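Local coordinates for protein ATP-dependent DNA helicase (Mycobacterium smegmatis, PDB 5V9X) that unwinds RNA:DNA duplexes, using ATP hydrolysis to track in the 3'-to-5' direction along single-stranded DNA, at residues A[254-259]-A[408-413]; A[399-404]-A[433-438]; A[439-444]-A[634-639]; A[443-448]-A[627-632]. All coordinates share one frame; numbering follows the deposited sequence.

Contact 1: residues A[254-259]-A[408-413]; sequences KTFDLS and SGLQRV
Phe256, on strand 256-262, reaches to the helix 406-413 and meets both Leu410 and Val413, which lie one turn apart on it. The two helix residues find different parts of the ring. CG1 of Val413 sits at the rim, near the ring plane, 3.6 Å from Phe256 CD2, whereas Leu410 presents CD2 obliquely to the far end of the ring, 3.6 Å from Phe256 CZ, the two side chains crossing at about a right angle. Phe256 turns CG away from its carbonyl carbon (chi1 -70°), and its CB already points at the helix. In Val413, CG1 lies opposite the backbone N (chi1 174°), and this branch meets the strand. Two residues on, on the same strand, Leu258 brings CD2 to 4.0 Å from the same Val413 CG1, which is thus shared by a ring and an aliphatic branch. Everything across this interface is apolar. Gln411 and Arg412 take no part and have partners outside: Gln411 binds Thr228, and Arg412 binds Asn298 and Gln399. Met446 touches Leu258 and Leu410 as well. The arrangement is that of a helix covering the parallel sheet of a RecA-like domain, here the second one of a superfamily 2 helicase; the sequence running on from Gln411 matches the family's motif VI, with Val413, within it, turned to the sheet.

Contact 2: residues A[399-404]-A[433-438]; sequences QVEAPP and RTDLIG
Asp435, on helix 433-448, receives the backbone of Ala402 on one carboxylate oxygen and lays the other against Glu401. The amide N of Ala402 donates to Asp435 OD1 over 3.2 Å, with an N-H...O angle of 158°, approaching on the syn lone pair, the side of the other oxygen. That oxygen, OD2, takes the backbone N of Lys431, so both ends of the carboxylate hold main-chain amides, one from the loop after strand 394-400 and one from just before helix 433-448. The CB of Asp435 points toward the loop, and CG, opposite the backbone N (chi1 -171°), brings the carboxylate up to Ala402. The Ala402 methyl points toward the helix: Ala402 CB lies 3.4 Å from Asp435 OD1 and 3.8 Å from Gly438 C, where the lack of a side chain lets loop and helix come close. Glu401 crosses the aspartate at about a right angle, its CG 3.3 Å from Asp435 OD2 and the two carboxylate planes steeply inclined. Its own OE2 stays 4.5 Å from Asp435 OD2; this pairing of like charges is probably eased by Lys431, whose NZ makes a weak, long ion pair with Glu401, while Asn298 binds OE1. From the end of the strand, Gln399 NE2 donates to Glu401 O at 3.0 Å and braces the chain. The arrangement is consistent with a DNA-facing loop of a RecA-like domain, and Pro404 indeed packs on a guanine base of the bound DNA.

Contact 3: residues A[439-444]-A[634-639]; sequences CAVTVQ and GAFTGE
Phe636 is the knob of a helix-helix crossing: segments 439-444 and 634-639 of helices 433-448 and 627-640 cross at 110°, and this one ring touches Ala440, Val441 and Gln444. Ile437, one turn before Ala440 and Val441, also meets the ring and completes the hole. The phenyl group leaves its helix with CG opposite the backbone N (chi1 169°), its CB directed at the partner. Val441 and Phe636 run alongside one another, pointing opposite ways, so that CG2 of the valine rests beside the root of the ring, 3.6 Å from both CB and CG of Phe636. The far end of the ring goes to Ala440, whose CB is 3.6 Å from Phe636 CZ. Met655 and Leu665, the latter from helix 661-676, also touch the ring, and Glu639, one turn on, makes a salt bridge to Arg651. The same arginine ties the third contact of the ring into place, since its NH1 binds the side-chain oxygen of Gln444. That chain runs extended from the helix and crosses the phenylalanine obliquely, amide and ring planes 65° apart, until Gln444 OE1 lies at the ring edge, 3.7 Å from Phe636 CD1.

Contact 4: residues A[443-448]-A[627-632]; sequences VQRMQT and AELGAA
Arg445 makes every close contact of this crossing, passing along Leu629 and Ala632 until its tip comes close to Glu628. Its CB points from helix 433-448 toward helix 627-640, and CG, turned away from the carbonyl carbon, is the first atom to meet a partner, 4.1 Å from Leu629 CD1. There the chain bends twice, at chi2 (-90°) and again at chi3 (-81°), which swings the guanidinium over Ala632. CD lies 4.1 Å from Ala632 CB, and NE faces two apolar groups, Leu629 CD1 at 3.8 Å and the Ala632 methyl slightly farther. CZ and NH1 continue over that methyl, which sits 3.7 Å above the guanidinium plane toward its rim; the carbonyl oxygen of Glu628 lies over a face too. NH2 ends 4.1 Å from Glu628 OE1, beyond a salt bridge, with the guanidinium and carboxylate planes nearly perpendicular. The attraction there is therefore long-range, and the carboxylate's strong partner is Arg230, to which Glu628 OE1 makes a salt bridge. Val406 and Asp450 also touch Arg445. The pattern is a steep helix-helix crossing, 113° between the segments, at the surface; it joins the helix that follows strand 424-429 of the second RecA-like sheet to helix 627-640, from which Glu628 in turn reaches a loop of the first RecA-like domain.

Overall arrangement
Helix 433-448 is the common element: contacts 2, 3 and 4 follow along it, and contact 1 packs on the part near its end. Contacts 1 and 2 belong to the second RecA-like sheet and touch each other directly; contacts 3 and 4 join the same two helices, sharing Val443 and Gln444. Contact 3 is buried and chiefly aliphatic-aromatic, whereas contact 4, at the surface, replaces the ring with a long cationic chain. Contact 1 is partly buried and purely apolar, while contact 2, nearest the DNA at about 4 Å between nearest atoms, has the sole hydrogen bond across any of these segment pairs.

Contact 1: residues A[254-259]-A[408-413]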
# COMPACT_ATOMS: atom_id res chain seq x y z
N LYS A 254 -0.01 -18.17 14.80
CA LYS A 254 1.28 -17.68 14.32
C LYS A 254 1.96 -16.93 15.46
O LYS A 254 1.38 -16.00 16.02
CB LYS A 254 1.12 -16.77 13.10
CG LYS A 254 2.43 -16.21 12.57
CD LYS A 254 3.38 -17.32 12.14
CE LYS A 254 4.74 -16.76 11.76
NZ LYS A 254 5.67 -17.80 11.26
N THR A 255 3.17 -17.35 15.80
CA THR A 255 3.90 -16.78 16.92
C THR A 255 4.91 -15.76 16.42
O THR A 255 5.72 -16.06 15.54
CB THR A 255 4.61 -17.87 17.73
OG1 THR A 255 3.69 -18.94 17.99
CG2 THR A 255 5.12 -17.31 19.05
N PHE A 256 4.85 -14.55 16.98
CA PHE A 256 5.81 -13.50 16.68
C PHE A 256 6.65 -13.21 17.91
O PHE A 256 6.16 -13.26 19.04
CB PHE A 256 5.11 -12.22 16.22
CG PHE A 256 4.46 -12.32 14.87
CD1 PHE A 256 3.15 -12.75 14.74
CD2 PHE A 256 5.17 -11.99 13.73
CE1 PHE A 256 2.56 -12.84 13.49
CE2 PHE A 256 4.58 -12.08 12.48
CZ PHE A 256 3.28 -12.51 12.36
N ASP A 257 7.93 -12.92 17.69
CA ASP A 257 8.85 -12.50 18.75
C ASP A 257 9.25 -11.06 18.44
O ASP A 257 10.32 -10.79 17.89
CB ASP A 257 10.06 -13.43 18.82
CG ASP A 257 11.00 -13.08 19.96
OD1 ASP A 257 10.58 -12.33 20.87
OD2 ASP A 257 12.16 -13.54 19.94
N LEU A 258 8.38 -10.13 18.81
CA LEU A 258 8.54 -8.73 18.48
C LEU A 258 9.32 -7.99 19.56
O LEU A 258 9.41 -8.44 20.71
CB LEU A 258 7.18 -8.07 18.25
CG LEU A 258 6.30 -8.73 17.19
CD1 LEU A 258 4.97 -8.01 17.07
CD2 LEU A 258 7.02 -8.77 15.85
N SER A 259 9.87 -6.84 19.19
CA SER A 259 10.75 -6.09 20.06
C SER A 259 10.89 -4.67 19.53
O SER A 259 10.99 -4.46 18.32
CB SER A 259 12.12 -6.76 20.17
OG SER A 259 13.07 -5.91 20.79
N SER A 408 1.06 -4.45 7.09
CA SER A 408 2.37 -4.55 6.48
C SER A 408 3.41 -5.04 7.48
O SER A 408 4.27 -5.87 7.14
CB SER A 408 2.79 -3.21 5.88
OG SER A 408 3.15 -2.28 6.88
N GLY A 409 3.35 -4.54 8.72
CA GLY A 409 4.25 -5.04 9.75
C GLY A 409 4.13 -6.53 9.96
O GLY A 409 5.13 -7.22 10.20
N LEU A 410 2.91 -7.06 9.86
CA LEU A 410 2.72 -8.51 9.94
C LEU A 410 3.24 -9.21 8.70
O LEU A 410 3.72 -10.35 8.79
CB LEU A 410 1.23 -8.83 10.14
CG LEU A 410 0.65 -8.57 11.53
CD1 LEU A 410 -0.86 -8.67 11.49
CD2 LEU A 410 1.23 -9.56 12.53
N GLN A 411 3.15 -8.56 7.54
CA GLN A 411 3.67 -9.17 6.32
C GLN A 411 5.20 -9.10 6.27
O GLN A 411 5.85 -10.07 5.87
CB GLN A 411 3.06 -8.48 5.10
CG GLN A 411 1.58 -8.77 4.90
CD GLN A 411 1.31 -10.18 4.40
OE1 GLN A 411 2.24 -10.98 4.22
NE2 GLN A 411 0.04 -10.49 4.16
N ARG A 412 5.77 -7.97 6.69
CA ARG A 412 7.22 -7.81 6.65
C ARG A 412 7.91 -8.76 7.62
O ARG A 412 8.80 -9.53 7.24
CB ARG A 412 7.59 -6.35 6.94
CG ARG A 412 7.24 -5.40 5.82
CD ARG A 412 7.70 -3.98 6.10
NE ARG A 412 7.20 -3.04 5.10
CZ ARG A 412 7.48 -1.74 5.08
NH1 ARG A 412 8.27 -1.22 6.01
NH2 ARG A 412 6.97 -0.97 4.13
N VAL A 413 7.50 -8.72 8.89
CA VAL A 413 8.10 -9.62 9.89
C VAL A 413 7.86 -11.07 9.51
O VAL A 413 8.67 -11.95 9.85
CB VAL A 413 7.54 -9.29 11.29
CG1 VAL A 413 8.03 -10.30 12.32
CG2 VAL A 413 7.94 -7.88 11.70

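Contact 2: residues A[399-404]-A[433-438]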
# COMPACT_ATOMS: atom_id res chain seq x y z
N GLN A 399 12.66 -3.65 11.30
CA GLN A 399 11.83 -2.59 10.74
C GLN A 399 12.33 -1.26 11.28
O GLN A 399 12.23 -1.00 12.48
CB GLN A 399 10.36 -2.80 11.07
CG GLN A 399 9.46 -1.66 10.65
CD GLN A 399 9.45 -1.45 9.15
OE1 GLN A 399 9.42 -2.41 8.38
NE2 GLN A 399 9.48 -0.19 8.72
N VAL A 400 12.88 -0.43 10.40
CA VAL A 400 13.33 0.91 10.76
C VAL A 400 12.15 1.86 10.58
O VAL A 400 11.56 1.93 9.50
CB VAL A 400 14.53 1.34 9.91
CG1 VAL A 400 14.66 2.86 9.88
CG2 VAL A 400 15.81 0.72 10.46
N GLU A 401 11.82 2.59 11.65
CA GLU A 401 10.62 3.43 11.75
C GLU A 401 9.37 2.57 11.77
O GLU A 401 9.38 1.43 11.30
CB GLU A 401 10.57 4.45 10.60
CG GLU A 401 9.50 5.53 10.76
CD GLU A 401 9.57 6.59 9.67
OE1 GLU A 401 9.90 6.23 8.52
OE2 GLU A 401 9.30 7.77 9.97
N ALA A 402 8.28 3.09 12.33
CA ALA A 402 7.02 2.35 12.32
C ALA A 402 6.61 2.06 10.88
O ALA A 402 6.79 2.91 9.99
CB ALA A 402 5.93 3.15 13.03
N PRO A 403 6.08 0.87 10.60
CA PRO A 403 5.70 0.53 9.22
C PRO A 403 4.43 1.26 8.81
O PRO A 403 3.72 1.80 9.67
CB PRO A 403 5.47 -0.99 9.29
CG PRO A 403 5.12 -1.25 10.71
CD PRO A 403 5.89 -0.25 11.53
N PRO A 404 4.12 1.32 7.51
CA PRO A 404 2.97 2.12 7.06
C PRO A 404 1.63 1.66 7.60
O PRO A 404 0.68 2.45 7.62
CB PRO A 404 3.04 2.00 5.53
CG PRO A 404 3.82 0.76 5.28
CD PRO A 404 4.84 0.71 6.38
N ARG A 433 11.19 10.44 19.02
CA ARG A 433 10.40 10.23 20.23
C ARG A 433 8.98 9.76 19.91
O ARG A 433 8.55 8.70 20.36
CB ARG A 433 10.38 11.51 21.06
CG ARG A 433 11.75 11.90 21.60
CD ARG A 433 11.75 11.97 23.12
NE ARG A 433 11.51 13.32 23.62
CZ ARG A 433 11.31 13.62 24.90
NH1 ARG A 433 11.32 12.66 25.82
NH2 ARG A 433 11.10 14.88 25.26
N THR A 434 8.23 10.55 19.13
CA THR A 434 6.86 10.17 18.82
C THR A 434 6.78 8.95 17.92
O THR A 434 5.73 8.30 17.86
CB THR A 434 6.09 11.32 18.18
OG1 THR A 434 6.70 11.67 16.93
CG2 THR A 434 6.08 12.53 19.11
N ASP A 435 7.86 8.62 17.20
CA ASP A 435 7.87 7.37 16.44
C ASP A 435 7.90 6.17 17.37
O ASP A 435 7.39 5.10 17.00
CB ASP A 435 9.07 7.35 15.49
CG ASP A 435 9.02 6.18 14.52
OD1 ASP A 435 7.92 5.61 14.32
OD2 ASP A 435 10.08 5.82 13.97
N LEU A 436 8.47 6.32 18.56
CA LEU A 436 8.48 5.23 19.53
C LEU A 436 7.06 4.80 19.90
O LEU A 436 6.78 3.60 20.02
CB LEU A 436 9.26 5.65 20.78
CG LEU A 436 9.22 4.75 22.01
CD1 LEU A 436 9.79 3.38 21.70
CD2 LEU A 436 9.97 5.39 23.16
N ILE A 437 6.16 5.77 20.08
CA ILE A 437 4.76 5.44 20.30
C ILE A 437 4.18 4.75 19.07
O ILE A 437 3.38 3.81 19.19
CB ILE A 437 3.96 6.72 20.65
CG1 ILE A 437 4.48 7.32 21.96
CG2 ILE A 437 2.48 6.41 20.75
CD1 ILE A 437 3.98 8.72 22.22
N GLY A 438 4.57 5.19 17.88
CA GLY A 438 4.08 4.56 16.66
C GLY A 438 4.50 3.10 16.55
O GLY A 438 3.69 2.24 16.19

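Contact 3: residues A[439-444]-A[634-639]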
# COMPACT_ATOMS: atom_id res chain seq x y z
N CYS A 439 5.76 2.81 16.86
CA CYS A 439 6.23 1.42 16.82
C CYS A 439 5.57 0.58 17.91
O CYS A 439 5.26 -0.60 17.68
CB CYS A 439 7.75 1.38 16.96
SG CYS A 439 8.66 2.24 15.66
N ALA A 440 5.35 1.17 19.09
CA ALA A 440 4.75 0.41 20.19
C ALA A 440 3.32 0.00 19.86
O ALA A 440 2.96 -1.17 19.99
CB ALA A 440 4.80 1.24 21.47
N VAL A 441 2.49 0.96 19.44
CA VAL A 441 1.12 0.64 19.05
C VAL A 441 1.12 -0.39 17.93
O VAL A 441 0.29 -1.31 17.91
CB VAL A 441 0.36 1.91 18.64
CG1 VAL A 441 -1.03 1.57 18.11
CG2 VAL A 441 0.24 2.87 19.82
N THR A 442 2.05 -0.27 16.99
CA THR A 442 2.13 -1.23 15.89
C THR A 442 2.41 -2.63 16.41
O THR A 442 1.74 -3.60 16.03
CB THR A 442 3.20 -0.80 14.89
OG1 THR A 442 2.85 0.49 14.35
CG2 THR A 442 3.30 -1.80 13.76
N VAL A 443 3.41 -2.77 17.29
CA VAL A 443 3.69 -4.06 17.91
C VAL A 443 2.47 -4.56 18.67
O VAL A 443 2.14 -5.75 18.63
CB VAL A 443 4.93 -3.96 18.82
CG1 VAL A 443 5.04 -5.19 19.72
CG2 VAL A 443 6.19 -3.79 18.00
N GLN A 444 1.79 -3.66 19.37
CA GLN A 444 0.60 -4.03 20.12
C GLN A 444 -0.48 -4.61 19.21
O GLN A 444 -1.02 -5.69 19.47
CB GLN A 444 0.07 -2.82 20.88
CG GLN A 444 -1.23 -3.05 21.63
CD GLN A 444 -1.74 -1.78 22.27
OE1 GLN A 444 -1.34 -1.42 23.38
NE2 GLN A 444 -2.64 -1.08 21.58
N GLY A 634 -4.12 7.04 20.50
CA GLY A 634 -4.46 7.89 21.63
C GLY A 634 -4.79 7.09 22.88
O GLY A 634 -4.39 7.46 23.99
N ALA A 635 -5.53 5.99 22.72
CA ALA A 635 -5.84 5.13 23.86
C ALA A 635 -4.58 4.52 24.47
O ALA A 635 -4.54 4.26 25.67
CB ALA A 635 -6.82 4.03 23.44
N PHE A 636 -3.56 4.29 23.65
CA PHE A 636 -2.28 3.83 24.18
C PHE A 636 -1.56 4.94 24.93
O PHE A 636 -1.02 4.72 26.01
CB PHE A 636 -1.40 3.29 23.04
CG PHE A 636 0.03 3.04 23.42
CD1 PHE A 636 0.44 1.79 23.86
CD2 PHE A 636 0.98 4.05 23.32
CE1 PHE A 636 1.76 1.56 24.21
CE2 PHE A 636 2.30 3.82 23.67
CZ PHE A 636 2.69 2.58 24.11
N THR A 637 -1.55 6.15 24.36
CA THR A 637 -0.86 7.27 24.99
C THR A 637 -1.52 7.63 26.32
O THR A 637 -0.84 7.81 27.33
CB THR A 637 -0.84 8.47 24.06
OG1 THR A 637 -0.16 8.12 22.84
CG2 THR A 637 -0.12 9.64 24.71
N GLY A 638 -2.85 7.73 26.32
CA GLY A 638 -3.55 8.04 27.56
C GLY A 638 -3.34 6.99 28.63
O GLY A 638 -3.05 7.31 29.78
N GLU A 639 -3.46 5.71 28.25
CA GLU A 639 -3.35 4.63 29.24
C GLU A 639 -1.98 4.62 29.90
O GLU A 639 -1.87 4.64 31.13
CB GLU A 639 -3.64 3.28 28.58
CG GLU A 639 -3.49 2.11 29.54
CD GLU A 639 -4.03 0.81 28.97
OE1 GLU A 639 -3.22 -0.08 28.64
OE2 GLU A 639 -5.27 0.68 28.86

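Contact 4: residues A[443-448]-A[627-632]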
# COMPACT_ATOMS: atom_id res chain seq x y z
N VAL A 443 3.41 -2.77 17.29
CA VAL A 443 3.69 -4.06 17.91
C VAL A 443 2.47 -4.56 18.67
O VAL A 443 2.14 -5.75 18.63
CB VAL A 443 4.93 -3.96 18.82
CG1 VAL A 443 5.04 -5.19 19.72
CG2 VAL A 443 6.19 -3.79 18.00
N GLN A 444 1.79 -3.66 19.37
CA GLN A 444 0.60 -4.03 20.12
C GLN A 444 -0.48 -4.61 19.21
O GLN A 444 -1.02 -5.69 19.47
CB GLN A 444 0.07 -2.82 20.88
CG GLN A 444 -1.23 -3.05 21.63
CD GLN A 444 -1.74 -1.78 22.27
OE1 GLN A 444 -1.34 -1.42 23.38
NE2 GLN A 444 -2.64 -1.08 21.58
N ARG A 445 -0.79 -3.91 18.12
CA ARG A 445 -1.83 -4.38 17.20
C ARG A 445 -1.41 -5.65 16.47
O ARG A 445 -2.26 -6.49 16.17
CB ARG A 445 -2.18 -3.28 16.20
CG ARG A 445 -2.56 -1.94 16.83
CD ARG A 445 -4.05 -1.83 17.09
NE ARG A 445 -4.80 -1.47 15.88
CZ ARG A 445 -6.12 -1.34 15.83
NH1 ARG A 445 -6.85 -1.54 16.92
NH2 ARG A 445 -6.71 -1.01 14.70
N MET A 446 -0.11 -5.81 16.19
CA MET A 446 0.36 -7.01 15.51
C MET A 446 0.16 -8.25 16.37
O MET A 446 -0.21 -9.31 15.86
CB MET A 446 1.84 -6.87 15.14
CG MET A 446 2.14 -5.88 14.04
SD MET A 446 3.90 -5.50 13.97
CE MET A 446 4.57 -7.08 13.46
N GLN A 447 0.41 -8.13 17.67
CA GLN A 447 0.25 -9.28 18.56
C GLN A 447 -1.20 -9.70 18.69
O GLN A 447 -1.49 -10.89 18.87
CB GLN A 447 0.85 -8.96 19.93
CG GLN A 447 2.35 -8.71 19.91
CD GLN A 447 2.89 -8.23 21.24
OE1 GLN A 447 2.14 -7.80 22.12
NE2 GLN A 447 4.21 -8.30 21.41
N THR A 448 -2.14 -8.76 18.59
CA THR A 448 -3.56 -9.06 18.64
C THR A 448 -4.20 -9.16 17.26
O THR A 448 -5.39 -9.47 17.17
CB THR A 448 -4.30 -8.01 19.48
OG1 THR A 448 -4.18 -6.72 18.85
CG2 THR A 448 -3.73 -7.94 20.88
N ALA A 627 -8.41 6.00 10.85
CA ALA A 627 -9.04 6.53 12.05
C ALA A 627 -9.04 5.52 13.19
O ALA A 627 -8.82 5.89 14.35
CB ALA A 627 -10.47 6.99 11.75
N GLU A 628 -9.30 4.24 12.89
CA GLU A 628 -9.31 3.23 13.95
C GLU A 628 -7.93 3.06 14.56
O GLU A 628 -7.80 2.91 15.78
CB GLU A 628 -9.82 1.90 13.41
CG GLU A 628 -11.27 1.61 13.77
CD GLU A 628 -11.61 0.14 13.67
OE1 GLU A 628 -10.68 -0.70 13.69
OE2 GLU A 628 -12.82 -0.19 13.57
N LEU A 629 -6.88 3.09 13.74
CA LEU A 629 -5.53 3.05 14.29
C LEU A 629 -5.19 4.35 15.01
O LEU A 629 -4.48 4.34 16.02
CB LEU A 629 -4.50 2.77 13.19
CG LEU A 629 -3.06 2.70 13.68
CD1 LEU A 629 -2.89 1.56 14.68
CD2 LEU A 629 -2.08 2.55 12.53
N GLY A 630 -5.70 5.48 14.51
CA GLY A 630 -5.51 6.73 15.22
C GLY A 630 -6.13 6.70 16.60
O GLY A 630 -5.55 7.22 17.56
N ALA A 631 -7.31 6.09 16.72
CA ALA A 631 -7.93 5.92 18.03
C ALA A 631 -7.05 5.06 18.94
O ALA A 631 -6.82 5.40 20.10
CB ALA A 631 -9.31 5.29 17.88
N ALA A 632 -6.53 3.95 18.40
CA ALA A 632 -5.68 3.07 19.20
C ALA A 632 -4.42 3.78 19.69
O ALA A 632 -3.92 3.47 20.78
CB ALA A 632 -5.31 1.83 18.38